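Local coordinates for protein 4-hydroxy-tetrahydrodipicolinate synthase (Thermotoga maritima, PDB 1O5K) that probably catalyses the condensation of pyruvate with L-aspartate beta-semialdehyde to 4-hydroxy-tetrahydrodipicolinate, a step of lysine biosynthesis, at residues Thr23-Asn27 and Gly28-Leu32; Lys69-Ser72 and Arg73-Ile77; Lys101-Lys105 and Leu106-Gly110. One frame throughout, in Å; residues are numbered along the deposited sequence.

Contact 1. Residues Thr23-Asn27 and Gly28-Leu32; sequences TPFKN and GELDL
Glu29 O is gripped from two directions: Lys26 N donates to it at 2.8 Å, within the carbonyl plane, and Phe25 CA approaches it at 3.0 Å in a CA-H...O contact. The same oxygen lies at the edge of the Phe25 ring, in its plane. The return bond, Glu29 N to Lys26 O at 2.9 Å, arrives well above the carbonyl plane and closes the hydrogen-bonded pair of a two-residue hairpin. Phe25 and Leu30 form the neighbouring non-hydrogen-bonded pair, and there the two side chains diverge as they leave the backbone. The end of Leu30 nevertheless returns, its CD2 meeting Thr23 CG2 at 3.5 Å and Phe25 CE2 at 4.1 Å. The phenyl ring, with CG anti to the carbonyl carbon (chi1 -55°), carries Thr23 O over the centre of one face, and that oxygen is also bonded by Lys268.

Past the paired residues, Asp31 N reaches Pro24 O at 2.9 Å. The CB of Asp31 then settles near Lys26 N, and CG, anti to the backbone N (chi1 180°), carries the carboxylate beside Lys26 CB. A water donates to both Phe25 O and Asp31 OD2, while OD2 is also bonded to Ser34 OG as Asp31 caps the start of helix 32-44. A second water joins Asn27 O to Glu29 OE1 across the turn, and Glu280 accepts from the backbone N of both Asn27 and Gly28. Asn27 and Gly28, both with positive phi, occupy the two central positions of a type I' turn from Lys26 to Glu29, the classic connection of a tight two-residue beta hairpin, here set between strand 16-20 and helix 32-44 of the TIM barrel.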
# COMPACT_ATOMS: atom_id res chain seq x y z
N THR A 23 22.29 -13.74 18.14
CA THR A 23 23.57 -13.47 18.72
C THR A 23 23.32 -13.06 20.18
O THR A 23 22.95 -11.93 20.44
CB THR A 23 24.28 -12.34 17.92
OG1 THR A 23 24.47 -12.75 16.55
CG2 THR A 23 25.67 -12.14 18.47
N PRO A 24 23.50 -13.96 21.15
CA PRO A 24 23.30 -13.57 22.53
C PRO A 24 24.36 -12.63 23.05
O PRO A 24 25.53 -12.72 22.67
CB PRO A 24 23.36 -14.91 23.29
CG PRO A 24 23.25 -15.96 22.23
CD PRO A 24 23.84 -15.38 21.03
N PHE A 25 23.92 -11.71 23.91
CA PHE A 25 24.76 -10.79 24.59
C PHE A 25 24.54 -10.89 26.07
O PHE A 25 23.44 -11.22 26.53
CB PHE A 25 24.47 -9.33 24.20
CG PHE A 25 24.54 -9.06 22.69
CD1 PHE A 25 23.42 -8.59 21.99
CD2 PHE A 25 25.72 -9.26 21.99
CE1 PHE A 25 23.49 -8.34 20.63
CE2 PHE A 25 25.77 -9.03 20.63
CZ PHE A 25 24.69 -8.56 19.95
N LYS A 26 25.60 -10.60 26.80
CA LYS A 26 25.53 -10.42 28.27
C LYS A 26 26.36 -9.21 28.65
O LYS A 26 27.51 -9.11 28.22
CB LYS A 26 26.06 -11.63 28.97
CG LYS A 26 25.93 -11.51 30.50
CD LYS A 26 25.82 -12.87 31.14
CE LYS A 26 25.85 -12.74 32.66
NZ LYS A 26 25.89 -14.09 33.29
N ASN A 27 25.81 -8.28 29.43
CA ASN A 27 26.50 -7.02 29.70
C ASN A 27 26.97 -6.32 28.41
O ASN A 27 28.02 -5.69 28.39
CB ASN A 27 27.70 -7.24 30.65
CG ASN A 27 27.31 -7.69 32.04
OD1 ASN A 27 26.26 -7.30 32.53
ND2 ASN A 27 28.19 -8.47 32.71
N GLY A 28 26.19 -6.49 27.34
CA GLY A 28 26.50 -5.91 26.05
C GLY A 28 27.60 -6.58 25.28
O GLY A 28 27.83 -6.21 24.14
N GLU A 29 28.21 -7.61 25.85
CA GLU A 29 29.26 -8.40 25.17
C GLU A 29 28.70 -9.68 24.55
O GLU A 29 27.70 -10.19 25.01
CB GLU A 29 30.32 -8.72 26.20
CG GLU A 29 30.92 -7.46 26.83
CD GLU A 29 31.60 -6.60 25.77
OE1 GLU A 29 31.36 -5.36 25.74
OE2 GLU A 29 32.33 -7.17 24.93
N LEU A 30 29.34 -10.22 23.52
CA LEU A 30 28.98 -11.54 23.03
C LEU A 30 28.97 -12.56 24.17
O LEU A 30 29.87 -12.58 25.04
CB LEU A 30 29.99 -12.09 22.05
CG LEU A 30 30.14 -11.60 20.67
CD1 LEU A 30 31.22 -12.52 20.04
CD2 LEU A 30 28.83 -11.68 19.91
N ASP A 31 27.95 -13.39 24.18
CA ASP A 31 27.78 -14.41 25.23
C ASP A 31 27.87 -15.79 24.57
O ASP A 31 26.85 -16.39 24.22
CB ASP A 31 26.43 -14.21 25.90
CG ASP A 31 26.15 -15.22 27.01
OD1 ASP A 31 26.95 -16.16 27.22
OD2 ASP A 31 25.10 -15.17 27.67
N LEU A 32 29.10 -16.26 24.35
CA LEU A 32 29.29 -17.51 23.60
C LEU A 32 28.83 -18.72 24.42
O LEU A 32 28.53 -19.76 23.85
CB LEU A 32 30.75 -17.67 23.16
CG LEU A 32 31.21 -16.65 22.13
CD1 LEU A 32 32.71 -16.79 21.87
CD2 LEU A 32 30.43 -16.80 20.82
O HOH W 1 22.73 -13.95 26.68
O HOH W 2 29.83 -3.93 27.37

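Contact 2. Residues Lys69-Ser72 and Arg73-Ile77; sequences KLVS and RTLEI. With CA (calcium ion), chain C.
Thr74 turns its hydroxyl back onto Leu70 O one helical turn earlier, within helix 64-78 of a beta-alpha-beta unit in the TIM barrel. Its CB lies 3.5 Å from both Leu70 O and Val71 O. CG2 is anti to the backbone N, and the side chain packs on Leu50, Val52 and Val84. With OG1 anti to the carbonyl carbon (chi1 -55°), the hydroxyl donates to Leu70 O at 2.7 Å and is also bonded to Tyr35 OH. Thr74 N, at 3.0 Å, reaches Leu70 O from the opposite face of its carbonyl plane, so two donors share one acceptor. A valine here would probably leave Leu70 O with its backbone donor but without the second bond, and Tyr35 OH without this partner.

On another side of the helix, Val71 CG1 and Leu75 CD1 lie side by side at 3.9 Å. Further round, Arg73 NH1 forms a salt bridge with Glu76 OE2 at 2.7 Å, the carboxylate oxygen lying close to the guanidinium plane, while NH2 forms another with Glu36. Ile77 CG1 covers one face of the guanidinium group, toward its rim. Calcium, also bound by Asp79 and three waters, takes Glu76 O at 2.3 Å.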
# COMPACT_ATOMS: atom_id res chain seq x y z
N LYS A 69 34.83 -14.21 15.91
CA LYS A 69 34.70 -15.11 17.05
C LYS A 69 33.44 -15.95 16.97
O LYS A 69 33.47 -17.14 17.26
CB LYS A 69 34.65 -14.31 18.36
CG LYS A 69 35.96 -13.71 18.74
CD LYS A 69 35.81 -12.86 19.97
CE LYS A 69 37.18 -12.45 20.54
NZ LYS A 69 37.05 -11.97 21.95
N LEU A 70 32.34 -15.34 16.57
CA LEU A 70 31.06 -16.01 16.50
C LEU A 70 31.09 -17.03 15.37
O LEU A 70 30.63 -18.14 15.54
CB LEU A 70 29.95 -14.98 16.30
CG LEU A 70 28.50 -15.48 16.35
CD1 LEU A 70 28.13 -15.94 17.75
CD2 LEU A 70 27.54 -14.40 15.94
N VAL A 71 31.65 -16.65 14.21
CA VAL A 71 31.65 -17.58 13.07
C VAL A 71 32.53 -18.79 13.43
O VAL A 71 32.14 -19.95 13.22
CB VAL A 71 32.13 -16.89 11.79
CG1 VAL A 71 32.50 -17.94 10.67
CG2 VAL A 71 31.06 -15.90 11.35
N SER A 72 33.74 -18.51 13.92
CA SER A 72 34.68 -19.58 14.24
C SER A 72 34.10 -20.51 15.29
O SER A 72 34.22 -21.75 15.17
CB SER A 72 36.00 -18.99 14.73
OG SER A 72 36.61 -18.31 13.63
N ARG A 73 33.46 -19.93 16.31
CA ARG A 73 32.89 -20.77 17.35
C ARG A 73 31.73 -21.65 16.83
O ARG A 73 31.59 -22.78 17.25
CB ARG A 73 32.43 -19.95 18.55
CG ARG A 73 32.02 -20.80 19.77
CD ARG A 73 33.20 -21.71 20.24
NE ARG A 73 32.81 -22.76 21.18
CZ ARG A 73 33.52 -23.89 21.40
NH1 ARG A 73 34.63 -24.16 20.72
NH2 ARG A 73 33.10 -24.78 22.30
N THR A 74 30.92 -21.14 15.90
CA THR A 74 29.83 -21.91 15.33
C THR A 74 30.40 -23.11 14.57
O THR A 74 29.98 -24.26 14.77
CB THR A 74 29.02 -21.06 14.37
OG1 THR A 74 28.58 -19.86 15.06
CG2 THR A 74 27.76 -21.82 13.95
N LEU A 75 31.40 -22.84 13.74
CA LEU A 75 32.06 -23.95 13.00
C LEU A 75 32.65 -25.01 13.93
O LEU A 75 32.55 -26.21 13.64
CB LEU A 75 33.08 -23.40 12.01
CG LEU A 75 32.54 -22.59 10.85
CD1 LEU A 75 33.63 -21.65 10.32
CD2 LEU A 75 31.99 -23.52 9.73
N GLU A 76 33.26 -24.58 15.03
CA GLU A 76 33.80 -25.47 16.05
C GLU A 76 32.74 -26.36 16.70
O GLU A 76 32.91 -27.57 16.78
CB GLU A 76 34.52 -24.68 17.14
CG GLU A 76 35.83 -24.10 16.64
CD GLU A 76 36.47 -23.13 17.62
OE1 GLU A 76 37.57 -22.62 17.29
OE2 GLU A 76 35.90 -22.88 18.69
N ILE A 77 31.63 -25.78 17.13
CA ILE A 77 30.56 -26.60 17.75
C ILE A 77 29.87 -27.60 16.81
O ILE A 77 29.59 -28.72 17.19
CB ILE A 77 29.48 -25.69 18.34
CG1 ILE A 77 30.07 -24.84 19.45
CG2 ILE A 77 28.32 -26.55 18.89
CD1 ILE A 77 29.17 -23.65 19.75
CA CA C . 34.57 -29.08 17.39
O HOH W 3 35.65 -28.94 14.76
O HOH W 4 33.24 -30.22 18.94
O HOH W 5 34.38 -28.15 19.52

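Contact 3. Residues Lys101-Lys105 and Leu106-Gly110; sequences KQAEK and LGANG
Ala103 O receives two backbone donors from the turn that follows the helix. Ala108 N is the straighter bond, at 3.1 Å with an N-H...O angle of 156°, whereas Gly107 N at 3.2 Å makes a weak one. Gly107 N also donates to Glu104 O at 2.9 Å, coming from well above that carbonyl plane. One residue earlier, Leu106 N keeps the regular helical bond to Gln102 O at 3.0 Å. Side chains close in around these bonds: Ala108 CB sits 3.4 Å from Ala103 O and 4.0 Å from Ala103 CB, forming a small apolar patch at the end of the helix. With CG anti to the carbonyl carbon (chi1 -67°), Leu106 brings that atom within 3.3 Å of Gln102 O, with CD1 also near that oxygen.

This is a Schellman motif, in which a residue of positive phi ends the helix and the chain bonds back into its last turn. Gly107 takes that position with phi 93°, where a side chain would be jammed against the carbonyl oxygen of Leu106. A water continues the cap by donating to both Glu104 O and Ala108 O.

In the next shell, Val86 of strand 84-87 packs against both alanines, and Glu68, Val71 and Ser72 of helix 64-78 receive Leu106. The carboxylate of Glu104 reaches the backbone N of Asp138, and Gln102 NE2 is bonded to Glu64. Beyond the turn, Asn109 OD1 accepts from Val84 N and Gly110 makes a backbone bond with Val86, leading the chain into strand 110-114.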
# COMPACT_ATOMS: atom_id res chain seq x y z
N LYS A 101 34.84 -12.46 1.63
CA LYS A 101 36.20 -13.04 1.69
C LYS A 101 36.66 -13.36 3.14
O LYS A 101 37.32 -14.39 3.39
CB LYS A 101 37.18 -12.13 0.94
CG LYS A 101 36.98 -12.12 -0.57
N GLN A 102 36.25 -12.55 4.10
CA GLN A 102 36.43 -12.86 5.52
C GLN A 102 35.74 -14.16 5.93
O GLN A 102 36.37 -15.03 6.56
CB GLN A 102 36.00 -11.68 6.39
CG GLN A 102 37.02 -10.49 6.23
CD GLN A 102 36.71 -9.23 7.09
OE1 GLN A 102 37.62 -8.45 7.39
NE2 GLN A 102 35.44 -9.03 7.44
N ALA A 103 34.47 -14.32 5.56
CA ALA A 103 33.75 -15.56 5.87
C ALA A 103 34.39 -16.76 5.20
O ALA A 103 34.54 -17.82 5.83
CB ALA A 103 32.30 -15.47 5.48
N GLU A 104 34.79 -16.60 3.92
CA GLU A 104 35.49 -17.66 3.22
C GLU A 104 36.73 -18.06 4.00
O GLU A 104 36.96 -19.25 4.31
CB GLU A 104 35.84 -17.17 1.79
CG GLU A 104 36.47 -18.23 0.90
CD GLU A 104 36.47 -17.83 -0.57
OE1 GLU A 104 36.59 -18.77 -1.44
OE2 GLU A 104 36.33 -16.61 -0.86
N LYS A 105 37.57 -17.08 4.32
CA LYS A 105 38.81 -17.39 5.01
C LYS A 105 38.59 -18.09 6.36
O LYS A 105 39.41 -18.93 6.76
CB LYS A 105 39.67 -16.14 5.17
CG LYS A 105 40.59 -15.86 3.99
CD LYS A 105 39.88 -15.25 2.78
CE LYS A 105 40.79 -15.11 1.56
NZ LYS A 105 40.75 -16.30 0.66
N LEU A 106 37.50 -17.76 7.05
CA LEU A 106 37.17 -18.42 8.33
C LEU A 106 36.66 -19.84 8.19
O LEU A 106 36.55 -20.58 9.17
CB LEU A 106 36.15 -17.62 9.09
CG LEU A 106 36.64 -16.28 9.57
CD1 LEU A 106 35.48 -15.49 10.14
CD2 LEU A 106 37.78 -16.47 10.62
N GLY A 107 36.33 -20.21 6.96
CA GLY A 107 35.86 -21.54 6.67
C GLY A 107 34.36 -21.71 6.70
O GLY A 107 33.91 -22.82 6.84
N ALA A 108 33.58 -20.63 6.54
CA ALA A 108 32.12 -20.71 6.33
C ALA A 108 31.79 -21.60 5.14
O ALA A 108 32.59 -21.71 4.21
CB ALA A 108 31.54 -19.33 6.10
N ASN A 109 30.59 -22.18 5.13
CA ASN A 109 30.19 -23.09 4.06
C ASN A 109 29.42 -22.37 2.94
O ASN A 109 29.15 -22.94 1.87
CB ASN A 109 29.40 -24.25 4.64
CG ASN A 109 30.14 -24.98 5.77
OD1 ASN A 109 29.70 -25.00 6.92
ND2 ASN A 109 31.28 -25.58 5.43
N GLY A 110 29.05 -21.14 3.21
CA GLY A 110 28.34 -20.27 2.29
C GLY A 110 28.14 -18.90 2.90
O GLY A 110 28.42 -18.68 4.09
O HOH W 6 35.17 -21.41 3.42

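In the fold
Read from the N terminus, the three contacts follow in series, none nested in or crossing another. Contact 1 closes the hairpin between strand 16-20 and helix 32-44. Contact 2 spans successive turns of helix 64-78, between strands 49-52 and 84-87, and contact 3 closes the turn from helix 93-106 into strand 110-114. Helix 64-78 is the middle member in space as well. Leu70 meets Thr23 and Leu32 of contact 1, while Val71, Ser72 and Leu75 meet Leu106 of contact 3, Leu75 reaching Gly107 too. Contacts 1 and 3 do not touch, their nearest atoms being about 11 Å apart, so helix 64-78 bridges hairpin and helix end.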